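Local structure of carbonic anhydrase (Unidentified, 3R1W) at residues H57-I61 / G84-I90; M120-I124 / V137-L143. The protein probably catalyses the reversible hydration of carbon dioxide to bicarbonate, as a trimeric left-handed beta-helix carbonic anhydrase of the gamma class. All blocks are in the same frame, centred on the assembly; numbering follows the deposited sequence.

Contact 1: H57-I61 / G84-I90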
loop_
_atom_site.group_PDB
_atom_site.type_symbol
_atom_site.label_atom_id
_atom_site.label_comp_id
_atom_site.label_asym_id
_atom_site.label_seq_id
_atom_site.Cartn_x
_atom_site.Cartn_y
_atom_site.Cartn_z
ATOM N N HIS B 57 0.041 -12.958 17.399
ATOM C CA HIS B 57 -1.331 -13.235 17.822
ATOM C C HIS B 57 -2.027 -14.007 16.715
ATOM O O HIS B 57 -1.454 -14.178 15.638
ATOM C CB HIS B 57 -2.079 -11.935 18.117
ATOM C CG HIS B 57 -2.971 -12.014 19.316
ATOM N ND1 HIS B 57 -3.782 -13.101 19.570
ATOM C CD2 HIS B 57 -3.159 -11.157 20.347
ATOM C CE1 HIS B 57 -4.441 -12.903 20.698
ATOM N NE2 HIS B 57 -4.082 -11.729 21.188
ATOM N N HIS B 58 -3.248 -14.473 16.968
ATOM C CA HIS B 58 -3.942 -15.283 15.969
ATOM C C HIS B 58 -4.784 -14.465 14.977
ATOM O O HIS B 58 -5.294 -13.391 15.302
ATOM C CB HIS B 58 -4.768 -16.415 16.616
ATOM C CG HIS B 58 -5.869 -15.947 17.522
ATOM N ND1 HIS B 58 -5.721 -15.858 18.891
ATOM C CD2 HIS B 58 -7.149 -15.588 17.260
ATOM C CE1 HIS B 58 -6.851 -15.435 19.430
ATOM N NE2 HIS B 58 -7.740 -15.277 18.462
ATOM N N ILE B 59 -4.886 -14.985 13.761
ATOM C CA ILE B 59 -5.725 -14.413 12.710
ATOM C C ILE B 59 -6.630 -15.532 12.183
ATOM O O ILE B 59 -6.150 -16.591 11.791
ATOM C CB ILE B 59 -4.862 -13.872 11.547
ATOM C CG1 ILE B 59 -3.881 -12.813 12.063
ATOM C CG2 ILE B 59 -5.754 -13.279 10.449
ATOM C CD1 ILE B 59 -2.929 -12.276 10.997
ATOM N N ARG B 60 -7.939 -15.284 12.162
ATOM C CA ARG B 60 -8.906 -16.282 11.727
ATOM C C ARG B 60 -9.801 -15.657 10.672
ATOM O O ARG B 60 -10.355 -14.582 10.890
ATOM C CB ARG B 60 -9.750 -16.751 12.917
ATOM C CG ARG B 60 -8.932 -17.384 14.041
ATOM C CD ARG B 60 -8.377 -18.731 13.596
ATOM N NE ARG B 60 -7.586 -19.367 14.647
ATOM C CZ ARG B 60 -6.260 -19.303 14.741
ATOM N NH1 ARG B 60 -5.547 -18.624 13.837
ATOM N NH2 ARG B 60 -5.645 -19.925 15.743
ATOM N N ILE B 61 -9.909 -16.310 9.523
ATOM C CA ILE B 61 -10.740 -15.796 8.439
ATOM C C ILE B 61 -11.713 -16.877 7.987
ATOM O O ILE B 61 -11.331 -18.035 7.810
ATOM C CB ILE B 61 -9.871 -15.312 7.252
ATOM C CG1 ILE B 61 -8.878 -14.244 7.742
ATOM C CG2 ILE B 61 -10.745 -14.793 6.112
ATOM C CD1 ILE B 61 -7.944 -13.688 6.670
ATOM N N GLY B 84 -3.715 -8.489 26.957
ATOM C CA GLY B 84 -4.352 -9.539 26.179
ATOM C C GLY B 84 -4.143 -9.423 24.674
ATOM O O GLY B 84 -4.452 -10.354 23.930
ATOM N N GLY B 85 -3.621 -8.281 24.225
ATOM C CA GLY B 85 -3.426 -8.035 22.805
ATOM C C GLY B 85 -4.731 -7.960 22.018
ATOM O O GLY B 85 -5.819 -7.931 22.597
ATOM N N TYR B 86 -4.614 -7.921 20.691
ATOM C CA TYR B 86 -5.769 -7.880 19.796
ATOM C C TYR B 86 -5.534 -8.833 18.634
ATOM O O TYR B 86 -4.641 -8.611 17.808
ATOM C CB TYR B 86 -5.992 -6.464 19.254
ATOM C CG TYR B 86 -6.441 -5.464 20.292
ATOM C CD1 TYR B 86 -7.771 -5.390 20.682
ATOM C CD2 TYR B 86 -5.538 -4.583 20.874
ATOM C CE1 TYR B 86 -8.191 -4.473 21.629
ATOM C CE2 TYR B 86 -5.950 -3.659 21.824
ATOM C CZ TYR B 86 -7.276 -3.613 22.199
ATOM O OH TYR B 86 -7.689 -2.701 23.146
ATOM N N PRO B 87 -6.320 -9.914 18.571
ATOM C CA PRO B 87 -6.229 -10.821 17.428
ATOM C C PRO B 87 -7.056 -10.252 16.285
ATOM O O PRO B 87 -7.682 -9.202 16.452
ATOM C CB PRO B 87 -6.883 -12.089 17.959
ATOM C CG PRO B 87 -7.929 -11.567 18.909
ATOM C CD PRO B 87 -7.327 -10.359 19.554
ATOM N N LEU B 88 -7.059 -10.938 15.150
ATOM C CA LEU B 88 -7.818 -10.498 13.989
ATOM C C LEU B 88 -8.798 -11.596 13.599
ATOM O O LEU B 88 -8.393 -12.706 13.246
ATOM C CB LEU B 88 -6.863 -10.196 12.829
ATOM C CG LEU B 88 -7.464 -9.774 11.490
ATOM C CD1 LEU B 88 -8.328 -8.540 11.657
ATOM C CD2 LEU B 88 -6.324 -9.521 10.506
ATOM N N ILE B 89 -10.089 -11.279 13.656
ATOM C CA ILE B 89 -11.133 -12.263 13.404
ATOM C C ILE B 89 -12.015 -11.743 12.277
ATOM O O ILE B 89 -12.543 -10.639 12.378
ATOM C CB ILE B 89 -12.001 -12.472 14.656
ATOM C CG1 ILE B 89 -11.131 -12.952 15.824
ATOM C CG2 ILE B 89 -13.125 -13.471 14.374
ATOM C CD1 ILE B 89 -10.480 -14.295 15.569
ATOM N N ILE B 90 -12.146 -12.528 11.209
ATOM C CA ILE B 90 -12.909 -12.117 10.028
ATOM C C ILE B 90 -13.875 -13.218 9.596
ATOM O O ILE B 90 -13.496 -14.376 9.523
ATOM C CB ILE B 90 -11.960 -11.773 8.848
ATOM C CG1 ILE B 90 -11.039 -10.615 9.229
ATOM C CG2 ILE B 90 -12.766 -11.391 7.610
ATOM C CD1 ILE B 90 -9.838 -10.443 8.287
#
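Ile59 and Ile61 of strand 58-61 pack beside Leu88 and Ile90 of strand 88-90 on the buried face of a parallel pair whose axes lie 4.7 Å apart. CG2 of Ile59 crosses against CD2 of Leu88 at 3.8 Å, whereas Ile61 and Ile90 run side by side, CG1 of the first 4.0 Å from CD1 of the second. Three backbone bonds tie the rungs: Leu88 N to His58 O, Arg60 N to Leu88 O, and Ile90 N to Arg60 O, the last 2.7 Å long. The more exposed face carries a single aliphatic contact: Ile89 CD1 meets CB and CG of Arg60, whose chain bends at chi2 (-70°) and turns its guanidinium back over His58 CB, with NH1 donating to Ile59 O from above the carbonyl plane. Just ahead of strand 88-90, Pro87 CB lies over a face of each of two imidazoles in CH-pi contacts, 3.9 Å from the His57 ring centroid and 3.6 Å from that of His58. The His57 ring is held in its plane at both nitrogens: ND1 accepts from His58 N, and NE2 donates to Gly84 O (3.1 Å). Strand 38-40 flanks 58-61 on its other side, and Arg60 salt-bridges Asp37 just before that strand; from across the coil, Leu73 of strand 72-74 covers Ile61, Leu88 and Ile90.

Contact 2: M120-I124 / V137-L143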
loop_
_atom_site.group_PDB
_atom_site.type_symbol
_atom_site.label_atom_id
_atom_site.label_comp_id
_atom_site.label_asym_id
_atom_site.label_seq_id
_atom_site.Cartn_x
_atom_site.Cartn_y
_atom_site.Cartn_z
ATOM N N MET B 120 -9.004 -0.448 12.848
ATOM C CA MET B 120 -7.973 -0.462 13.889
ATOM C C MET B 120 -8.297 -1.325 15.121
ATOM O O MET B 120 -9.377 -1.899 15.226
ATOM C CB MET B 120 -7.644 0.978 14.280
ATOM C CG MET B 120 -7.262 1.829 13.057
ATOM S SD MET B 120 -6.950 3.563 13.425
ATOM C CE MET B 120 -5.460 3.440 14.402
ATOM N N ASP B 121 -7.342 -1.416 16.043
ATOM C CA ASP B 121 -7.434 -2.356 17.165
ATOM C C ASP B 121 -8.754 -2.274 17.925
ATOM O O ASP B 121 -9.177 -1.197 18.344
ATOM C CB ASP B 121 -6.289 -2.140 18.162
ATOM C CG ASP B 121 -4.961 -2.727 17.691
ATOM O OD1 ASP B 121 -4.945 -3.473 16.699
ATOM O OD2 ASP B 121 -3.922 -2.447 18.336
ATOM N N GLY B 122 -9.381 -3.426 18.120
ATOM C CA GLY B 122 -10.551 -3.510 18.970
ATOM C C GLY B 122 -11.825 -3.050 18.300
ATOM O O GLY B 122 -12.898 -3.087 18.903
ATOM N N ALA B 123 -11.724 -2.618 17.047
ATOM C CA ALA B 123 -12.924 -2.266 16.300
ATOM C C ALA B 123 -13.772 -3.514 16.040
ATOM O O ALA B 123 -13.250 -4.609 15.875
ATOM C CB ALA B 123 -12.556 -1.565 14.981
ATOM N N ILE B 124 -15.089 -3.336 15.999
ATOM C CA ILE B 124 -15.993 -4.438 15.725
ATOM C C ILE B 124 -16.929 -4.049 14.595
ATOM O O ILE B 124 -17.685 -3.089 14.709
ATOM C CB ILE B 124 -16.827 -4.805 16.979
ATOM C CG1 ILE B 124 -15.911 -5.329 18.087
ATOM C CG2 ILE B 124 -17.893 -5.829 16.632
ATOM C CD1 ILE B 124 -16.601 -5.514 19.429
ATOM N N VAL B 137 -11.745 3.334 10.501
ATOM C CA VAL B 137 -12.573 2.936 11.633
ATOM C C VAL B 137 -11.700 2.936 12.874
ATOM O O VAL B 137 -10.787 2.122 12.999
ATOM C CB VAL B 137 -13.187 1.540 11.405
ATOM C CG1 VAL B 137 -14.050 1.110 12.591
ATOM C CG2 VAL B 137 -14.011 1.536 10.115
ATOM N N SER B 138 -12.000 3.845 13.796
ATOM C CA SER B 138 -11.145 4.104 14.952
ATOM C C SER B 138 -11.050 2.910 15.907
ATOM O O SER B 138 -11.913 2.044 15.913
ATOM C CB SER B 138 -11.666 5.330 15.708
ATOM O OG SER B 138 -11.647 6.486 14.891
ATOM N N PRO B 139 -9.994 2.871 16.729
ATOM C CA PRO B 139 -9.863 1.761 17.678
ATOM C C PRO B 139 -11.102 1.667 18.569
ATOM O O PRO B 139 -11.548 2.685 19.116
ATOM C CB PRO B 139 -8.636 2.156 18.508
ATOM C CG PRO B 139 -7.855 3.061 17.607
ATOM C CD PRO B 139 -8.885 3.832 16.845
ATOM N N GLY B 140 -11.658 0.462 18.685
ATOM C CA GLY B 140 -12.786 0.215 19.570
ATOM C C GLY B 140 -14.143 0.579 18.998
ATOM O O GLY B 140 -15.175 0.343 19.630
ATOM N N LYS B 141 -14.148 1.153 17.798
ATOM C CA LYS B 141 -15.399 1.581 17.165
ATOM C C LYS B 141 -16.275 0.394 16.752
ATOM O O LYS B 141 -15.789 -0.571 16.154
ATOM C CB LYS B 141 -15.092 2.471 15.955
ATOM C CG LYS B 141 -16.309 2.865 15.118
ATOM C CD LYS B 141 -17.079 4.012 15.751
ATOM C CE LYS B 141 -18.282 4.400 14.900
ATOM N NZ LYS B 141 -19.078 5.465 15.553
ATOM N N VAL B 142 -17.569 0.468 17.076
ATOM C CA VAL B 142 -18.525 -0.563 16.690
ATOM C C VAL B 142 -19.342 -0.093 15.492
ATOM O O VAL B 142 -19.943 0.988 15.525
ATOM C CB VAL B 142 -19.488 -0.909 17.846
ATOM C CG1 VAL B 142 -20.507 -1.970 17.399
ATOM C CG2 VAL B 142 -18.703 -1.378 19.066
ATOM N N LEU B 143 -19.343 -0.891 14.430
ATOM C CA LEU B 143 -20.140 -0.585 13.240
ATOM C C LEU B 143 -21.411 -1.425 13.229
ATOM O O LEU B 143 -21.355 -2.653 13.156
ATOM C CB LEU B 143 -19.335 -0.824 11.959
ATOM C CG LEU B 143 -18.020 -0.058 11.817
ATOM C CD1 LEU B 143 -17.518 -0.131 10.381
ATOM C CD2 LEU B 143 -18.148 1.397 12.252
#
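Met120 lies alongside Pro139, both side chains pointing the same way, where two successive type II turns, Met120 to Ala123 and Ser138 to Lys141, stack at a corner of the coil. The methionine CB sits 3.9 Å from Pro139 CG and also near Val137 O. CG follows, set beside the backbone N (chi1 -54°), and comes within 3.5 Å of the same Val137 oxygen. SD then passes Pro139 CD at 3.9 Å, and a bend at chi3 (67°) brings CE back to Pro139 CG at 4.0 Å; CB, SD and CE thus line the CG-CD side of the proline ring. Met120 N donates to Val137 O, giving that oxygen a polar partner besides the methionine carbons. Over the turns the bonding slackens: Gly140 N reaches Asp121 O in a weak, bent bond, and Gly140 CA makes a CA-H...O contact to Gly122 O. On the buried side Ala123 CB, at the end of its turn, meets Val137 CG1, which precedes the other; past the corner regular pairing resumes as Ile124 N donates to Lys141 O (2.9 Å) and Leu143 N to Ile124 O (2.8 Å). The Asp121 carboxylate turns away to Thr76 and His103, while Met120 also packs on Ala133 of the second subunit. Matching turns, each with a positive-phi glycine at its third position, stacked one coil apart and followed by short parallel strands are characteristic of the left-handed beta-helix built from hexapeptide repeats.

How the contacts relate
Followed from the N terminus, the chain first closes contact 1, where 84-90 returns beside 57-61 after an excursion of 22 residues, longer than the 12 between the segments of contact 2. Contact 2 closes later, when 137-143 comes back against 120-124. The two loops are in series, neither nesting nor crossing. Both contacts join successive coils and reach the same seven-stranded parallel sheet, contact 1 in its middle and contact 2 at the end formed by strand 142-143; strand 106-107 lies between them. Their centres are 13 Å apart, and Tyr86 of contact 1 spans the gap by packing, its CD1 3.6 Å from Gly122 N.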